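Beta-1,3-1,4-glucanase (Caldicellulosiruptor sp. F32, PDB 5H4R) probably hydrolyses mixed-linkage beta-1,3-1,4-glucans such as lichenan, as a family 5 glycoside hydrolase, and here holds cellotetraose in an engineered mutant form. Local coordinates at residues A213-N218 and E253-K258; I28-R33 and Y346-R351. The protein carries 1 engineered substitution. One frame throughout, in Å; residues are numbered along the deposited sequence.

Contact 1 of 2, residues A213-N218 and E253-K258; sequences AINKLN and EFKIPK
Asn-215, on a helix, spends both ends of its amide on the backbone of the loop 253-258. Its ND2 donates to Glu-253 O at 2.9 Å, with the acceptor lying nearly in the amide plane, while its OD1 accepts from Lys-255 N at 3.1 Å. This second bond is reasonably straight at the hydrogen (157°), but the donor sits above the carbonyl plane, 48° out of it. With CG beside the backbone N and opposite the carbonyl carbon (chi1 -74°), the amide leaves the helix toward the loop and is fixed in rotation by the two bonds. The Lys-255 side chain crosses it at about a right angle, CG lying 3.7 Å from Asn-215 ND2, before its extended chain leads away. One helical turn on, Asn-218 lays its CB and its backbone O against the ring of Pro-257, where O meets CG at 3.8 Å. A water bridges Asn-215 OD1, Asn-218 ND2 and Lys-255 O, and another joins Asn-215 O to Lys-255 O, so two waters extend the polar link between helix and loop. Asn-218 ND2 also bonds Pro-240 O at the end of barrel strand 237-240, and Arg-208 forms a salt bridge with Glu-253. The loop runs along helix 205-226 on its way from helix 247-250 to strand 267-272, whose Ile-269 packs against Phe-254.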
loop_
_atom_site.group_PDB
_atom_site.type_symbol
_atom_site.label_atom_id
_atom_site.label_comp_id
_atom_site.label_asym_id
_atom_site.label_seq_id
_atom_site.Cartn_x
_atom_site.Cartn_y
_atom_site.Cartn_z
ATOM N N ALA A 213 20.266 -2.617 -3.255
ATOM C CA ALA A 213 20.077 -1.387 -2.511
ATOM C C ALA A 213 18.782 -1.429 -1.718
ATOM O O ALA A 213 18.735 -0.947 -0.585
ATOM C CB ALA A 213 20.081 -0.196 -3.468
ATOM N N ILE A 214 17.721 -1.995 -2.304
ATOM C CA ILE A 214 16.433 -2.088 -1.613
ATOM C C ILE A 214 16.552 -3.010 -0.411
ATOM O O ILE A 214 15.982 -2.732 0.654
ATOM C CB ILE A 214 15.324 -2.544 -2.585
ATOM C CG1 ILE A 214 14.962 -1.412 -3.548
ATOM C CG2 ILE A 214 14.034 -2.944 -1.817
ATOM C CD1 ILE A 214 14.115 -1.839 -4.698
ATOM N N ASN A 215 17.284 -4.117 -0.556
ATOM C CA ASN A 215 17.534 -4.999 0.588
ATOM C C ASN A 215 18.225 -4.234 1.713
ATOM O O ASN A 215 17.835 -4.337 2.882
ATOM C CB ASN A 215 18.376 -6.201 0.167
ATOM C CG ASN A 215 17.596 -7.230 -0.640
ATOM O OD1 ASN A 215 16.369 -7.292 -0.570
ATOM N ND2 ASN A 215 18.322 -8.069 -1.395
ATOM N N LYS A 216 19.247 -3.445 1.370
ATOM C CA LYS A 216 19.980 -2.677 2.369
ATOM C C LYS A 216 19.075 -1.662 3.044
ATOM O O LYS A 216 19.100 -1.495 4.275
ATOM C CB LYS A 216 21.163 -1.962 1.711
ATOM C CG LYS A 216 21.863 -0.920 2.585
ATOM C CD LYS A 216 22.567 -1.555 3.815
ATOM C CE LYS A 216 23.450 -0.531 4.526
ATOM N NZ LYS A 216 24.033 -1.069 5.783
ATOM N N LEU A 217 18.288 -0.942 2.248
ATOM C CA LEU A 217 17.443 0.110 2.804
ATOM C C LEU A 217 16.302 -0.462 3.637
ATOM O O LEU A 217 15.881 0.171 4.611
ATOM C CB LEU A 217 16.917 0.977 1.670
ATOM C CG LEU A 217 18.020 1.768 0.952
ATOM C CD1 LEU A 217 17.556 2.334 -0.397
ATOM C CD2 LEU A 217 18.533 2.897 1.847
ATOM N N ASN A 218 15.811 -1.655 3.292
ATOM C CA ASN A 218 14.816 -2.317 4.131
ATOM C C ASN A 218 15.422 -2.765 5.451
ATOM O O ASN A 218 14.769 -2.671 6.500
ATOM C CB ASN A 218 14.189 -3.510 3.407
ATOM C CG ASN A 218 13.121 -3.109 2.412
ATOM O OD1 ASN A 218 12.544 -2.028 2.484
ATOM N ND2 ASN A 218 12.810 -4.027 1.490
ATOM N N GLU A 253 16.805 -13.154 -5.049
ATOM C CA GLU A 253 17.661 -12.089 -4.561
ATOM C C GLU A 253 16.991 -11.208 -3.511
ATOM O O GLU A 253 17.700 -10.448 -2.847
ATOM C CB GLU A 253 18.133 -11.222 -5.732
ATOM C CG GLU A 253 19.157 -11.920 -6.621
ATOM C CD GLU A 253 18.539 -12.740 -7.743
ATOM O OE1 GLU A 253 17.307 -12.942 -7.764
ATOM O OE2 GLU A 253 19.310 -13.200 -8.609
ATOM N N PHE A 254 15.672 -11.288 -3.352
ATOM C CA PHE A 254 14.993 -10.514 -2.325
ATOM C C PHE A 254 15.314 -11.108 -0.960
ATOM O O PHE A 254 15.317 -12.330 -0.786
ATOM C CB PHE A 254 13.482 -10.508 -2.555
ATOM C CG PHE A 254 12.726 -9.834 -1.455
ATOM C CD1 PHE A 254 12.700 -8.463 -1.372
ATOM C CD2 PHE A 254 12.066 -10.573 -0.488
ATOM C CE1 PHE A 254 12.015 -7.821 -0.343
ATOM C CE2 PHE A 254 11.411 -9.934 0.552
ATOM C CZ PHE A 254 11.389 -8.575 0.629
ATOM N N LYS A 255 15.602 -10.240 0.017
ATOM C CA LYS A 255 15.943 -10.692 1.361
ATOM C C LYS A 255 14.997 -10.081 2.375
ATOM O O LYS A 255 14.848 -8.850 2.435
ATOM C CB LYS A 255 17.383 -10.325 1.718
ATOM C CG LYS A 255 18.431 -10.972 0.859
ATOM C CD LYS A 255 19.812 -10.492 1.282
ATOM C CE LYS A 255 20.901 -11.141 0.449
ATOM N NZ LYS A 255 22.233 -10.544 0.738
ATOM N N ILE A 256 14.360 -10.927 3.174
ATOM C CA ILE A 256 13.626 -10.402 4.332
ATOM C C ILE A 256 14.641 -9.880 5.340
ATOM O O ILE A 256 15.584 -10.617 5.689
ATOM C CB ILE A 256 12.753 -11.483 4.959
ATOM C CG1 ILE A 256 11.710 -12.006 3.975
ATOM C CG2 ILE A 256 12.044 -10.921 6.221
ATOM C CD1 ILE A 256 10.961 -13.216 4.490
ATOM N N PRO A 257 14.512 -8.641 5.821
ATOM C CA PRO A 257 15.482 -8.122 6.791
ATOM C C PRO A 257 15.547 -8.966 8.049
ATOM O O PRO A 257 14.539 -9.498 8.515
ATOM C CB PRO A 257 14.954 -6.718 7.127
ATOM C CG PRO A 257 13.991 -6.393 6.111
ATOM C CD PRO A 257 13.489 -7.650 5.467
ATOM N N LYS A 258 16.742 -9.026 8.621
ATOM C CA LYS A 258 16.928 -9.596 9.946
ATOM C C LYS A 258 16.265 -8.685 10.965
ATOM O O LYS A 258 16.343 -7.463 10.861
ATOM C CB LYS A 258 18.415 -9.758 10.243
ATOM C CG LYS A 258 19.174 -10.526 9.181
ATOM C CD LYS A 258 18.587 -11.905 8.896
ATOM C CE LYS A 258 18.694 -12.836 10.095
ATOM N NZ LYS A 258 18.188 -14.204 9.773
HETATM O O HOH W 1 14.550 -6.389 1.372
HETATM O O HOH W 2 16.817 -6.832 3.702
#

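Contact 2 of 2, residues I28-R33 and Y346-R351; sequences IKIASR and YVRAAR
Arg-348 and Ile-30 carry most of this contact, in which the N-terminal loop ahead of helix 39-47 lies against helix 336-352, on the outside of the (beta/alpha)8 barrel. The guanidinium of Arg-348 grips a single backbone oxygen side-on: NH2 reaches Ile-30 O at 2.8 Å, almost head-on to the carbonyl, and NE makes a longer, more bent bond to the same atom at 3.3 Å (136° at the hydrogen). The oxygen lies at the guanidinium edge, close to its plane, and the paired bonds hold that plane against turning. A chain that leaves with CG opposite the backbone N (chi1 176°) and then bends at chi2 (58°) brings the group round to the loop. The aliphatic part of Arg-348 is used as well. Its CG lies 3.8 Å from CG2 of Ile-28, the two side chains running antiparallel alongside each other, and 4.0 Å from CD1 of Ile-30. Ile-30 points toward the helix and sets CD1 over Ala-349, 3.8 Å from its backbone N and near its CB, so apolar packing lies beside the polar clasp. Were Arg-348 an alanine, Ile-30 O would probably be left without the two N-H donors of the guanidinium, and a gap would open beside Ile-28 and Ile-30. Tyr-394 of helix 385-395 touches Arg-348 and bonds the backbone N of Ile-28, tying the C-terminal helix to the same site. Farther along, a water links Ser-32 OG to Arg-351 O. Beside Ile-28 and Ile-30 another water donates to Ile-28 O at 2.7 Å, accepts from Ile-30 N at 2.9 Å and takes a weak bond from Arg-348 NE at 3.0 Å, a second acceptor for that nitrogen.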
loop_
_atom_site.group_PDB
_atom_site.type_symbol
_atom_site.label_atom_id
_atom_site.label_comp_id
_atom_site.label_asym_id
_atom_site.label_seq_id
_atom_site.Cartn_x
_atom_site.Cartn_y
_atom_site.Cartn_z
ATOM N N ILE A 28 -18.844 -16.480 -5.489
ATOM C CA ILE A 28 -17.477 -16.889 -5.814
ATOM C C ILE A 28 -17.196 -18.195 -5.087
ATOM O O ILE A 28 -17.403 -18.287 -3.867
ATOM C CB ILE A 28 -16.447 -15.821 -5.398
ATOM C CG1 ILE A 28 -16.730 -14.424 -5.977
ATOM C CG2 ILE A 28 -15.016 -16.286 -5.763
ATOM C CD1 ILE A 28 -16.248 -14.182 -7.355
ATOM N N LYS A 29 -16.669 -19.173 -5.822
ATOM C CA LYS A 29 -16.307 -20.484 -5.294
ATOM C C LYS A 29 -14.805 -20.669 -5.472
ATOM O O LYS A 29 -14.345 -21.086 -6.541
ATOM C CB LYS A 29 -17.075 -21.585 -6.010
ATOM C CG LYS A 29 -18.580 -21.344 -6.077
ATOM C CD LYS A 29 -19.200 -21.207 -4.687
ATOM C CE LYS A 29 -20.700 -20.917 -4.784
ATOM N NZ LYS A 29 -21.330 -20.694 -3.449
ATOM N N ILE A 30 -14.053 -20.354 -4.421
ATOM C CA ILE A 30 -12.621 -20.618 -4.345
ATOM C C ILE A 30 -12.357 -21.325 -3.018
ATOM O O ILE A 30 -12.652 -20.773 -1.951
ATOM C CB ILE A 30 -11.781 -19.336 -4.432
ATOM C CG1 ILE A 30 -12.044 -18.591 -5.752
ATOM C CG2 ILE A 30 -10.295 -19.688 -4.303
ATOM C CD1 ILE A 30 -11.396 -17.243 -5.834
ATOM N N ALA A 31 -11.794 -22.529 -3.082
ATOM C CA ALA A 31 -11.488 -23.274 -1.871
ATOM C C ALA A 31 -10.375 -22.600 -1.071
ATOM O O ALA A 31 -9.404 -22.090 -1.633
ATOM C CB ALA A 31 -11.083 -24.705 -2.234
ATOM N N SER A 32 -10.520 -22.587 0.253
ATOM C CA SER A 32 -9.460 -22.054 1.099
ATOM C C SER A 32 -8.251 -22.987 1.070
ATOM O O SER A 32 -8.383 -24.213 1.033
ATOM C CB SER A 32 -9.938 -21.864 2.542
ATOM O OG SER A 32 -8.911 -21.283 3.351
ATOM N N ARG A 33 -7.067 -22.393 1.059
ATOM C CA ARG A 33 -5.830 -23.125 1.207
ATOM C C ARG A 33 -5.530 -23.326 2.692
ATOM O O ARG A 33 -6.133 -22.695 3.567
ATOM C CB ARG A 33 -4.677 -22.372 0.534
ATOM C CG ARG A 33 -4.861 -22.094 -0.975
ATOM C CD ARG A 33 -4.939 -23.344 -1.810
ATOM N NE ARG A 33 -3.623 -23.908 -2.060
ATOM C CZ ARG A 33 -2.739 -23.344 -2.880
ATOM N NH1 ARG A 33 -3.039 -22.192 -3.519
ATOM N NH2 ARG A 33 -1.563 -23.916 -3.038
ATOM N N TYR A 346 -11.152 -10.785 -6.503
ATOM C CA TYR A 346 -9.816 -10.459 -6.033
ATOM C C TYR A 346 -9.723 -10.647 -4.522
ATOM O O TYR A 346 -8.797 -11.297 -4.023
ATOM C CB TYR A 346 -9.484 -9.036 -6.444
ATOM C CG TYR A 346 -8.047 -8.625 -6.306
ATOM C CD1 TYR A 346 -7.483 -8.397 -5.052
ATOM C CD2 TYR A 346 -7.270 -8.379 -7.420
ATOM C CE1 TYR A 346 -6.164 -7.976 -4.929
ATOM C CE2 TYR A 346 -5.942 -7.969 -7.301
ATOM C CZ TYR A 346 -5.411 -7.774 -6.053
ATOM O OH TYR A 346 -4.115 -7.340 -5.928
ATOM N N VAL A 347 -10.708 -10.123 -3.781
ATOM C CA VAL A 347 -10.691 -10.243 -2.323
ATOM C C VAL A 347 -10.835 -11.707 -1.887
ATOM O O VAL A 347 -10.138 -12.166 -0.973
ATOM C CB VAL A 347 -11.773 -9.341 -1.705
ATOM C CG1 VAL A 347 -11.932 -9.630 -0.206
ATOM C CG2 VAL A 347 -11.398 -7.907 -1.904
ATOM N N ARG A 348 -11.725 -12.478 -2.516
ATOM C CA ARG A 348 -11.839 -13.886 -2.115
ATOM C C ARG A 348 -10.583 -14.684 -2.471
ATOM O O ARG A 348 -10.113 -15.514 -1.673
ATOM C CB ARG A 348 -13.056 -14.532 -2.769
ATOM C CG ARG A 348 -13.203 -16.043 -2.470
ATOM C CD ARG A 348 -13.283 -16.352 -0.991
ATOM N NE ARG A 348 -13.031 -17.770 -0.734
ATOM C CZ ARG A 348 -12.595 -18.260 0.429
ATOM N NH1 ARG A 348 -12.360 -17.458 1.454
ATOM N NH2 ARG A 348 -12.378 -19.565 0.567
ATOM N N ALA A 349 -10.049 -14.475 -3.675
ATOM C CA ALA A 349 -8.816 -15.155 -4.057
ATOM C C ALA A 349 -7.719 -14.900 -3.030
ATOM O O ALA A 349 -6.966 -15.807 -2.660
ATOM C CB ALA A 349 -8.368 -14.709 -5.441
ATOM N N ALA A 350 -7.594 -13.661 -2.578
ATOM C CA ALA A 350 -6.589 -13.334 -1.576
ATOM C C ALA A 350 -6.900 -14.010 -0.244
ATOM O O ALA A 350 -6.023 -14.631 0.383
ATOM C CB ALA A 350 -6.531 -11.816 -1.413
ATOM N N ARG A 351 -8.140 -13.902 0.211
ATOM C CA ARG A 351 -8.479 -14.439 1.522
ATOM C C ARG A 351 -8.311 -15.942 1.551
ATOM O O ARG A 351 -7.901 -16.507 2.568
ATOM C CB ARG A 351 -9.916 -14.076 1.921
ATOM C CG ARG A 351 -10.393 -14.741 3.228
ATOM C CD ARG A 351 -9.517 -14.367 4.455
ATOM N NE ARG A 351 -9.582 -12.925 4.619
ATOM C CZ ARG A 351 -8.553 -12.112 4.810
ATOM N NH1 ARG A 351 -7.309 -12.575 4.968
ATOM N NH2 ARG A 351 -8.795 -10.810 4.887
HETATM O O HOH W 3 -15.374 -18.983 -2.182
HETATM O O HOH W 4 -8.711 -18.533 4.263
#

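Overall arrangement
Both contacts set an irregular segment against a helix on the outside of the same barrel, but they share no helix or strand. Their centres are 30 Å apart and their nearest atoms about 17 Å. Both segments of contact 1 fall within the stretch of chain that contact 2 brackets, and contact 2 joins the N-terminal loop to a late helix of the barrel. Contact 1 is the more buried and relies on a neutral amide and bridging waters between helix 205-226 and the loop leading to strand 267-272. Contact 2, partly exposed, relies on a charged guanidinium at a carbonyl and on isoleucine packing. In each, a helix side chain reaches loop backbone atoms.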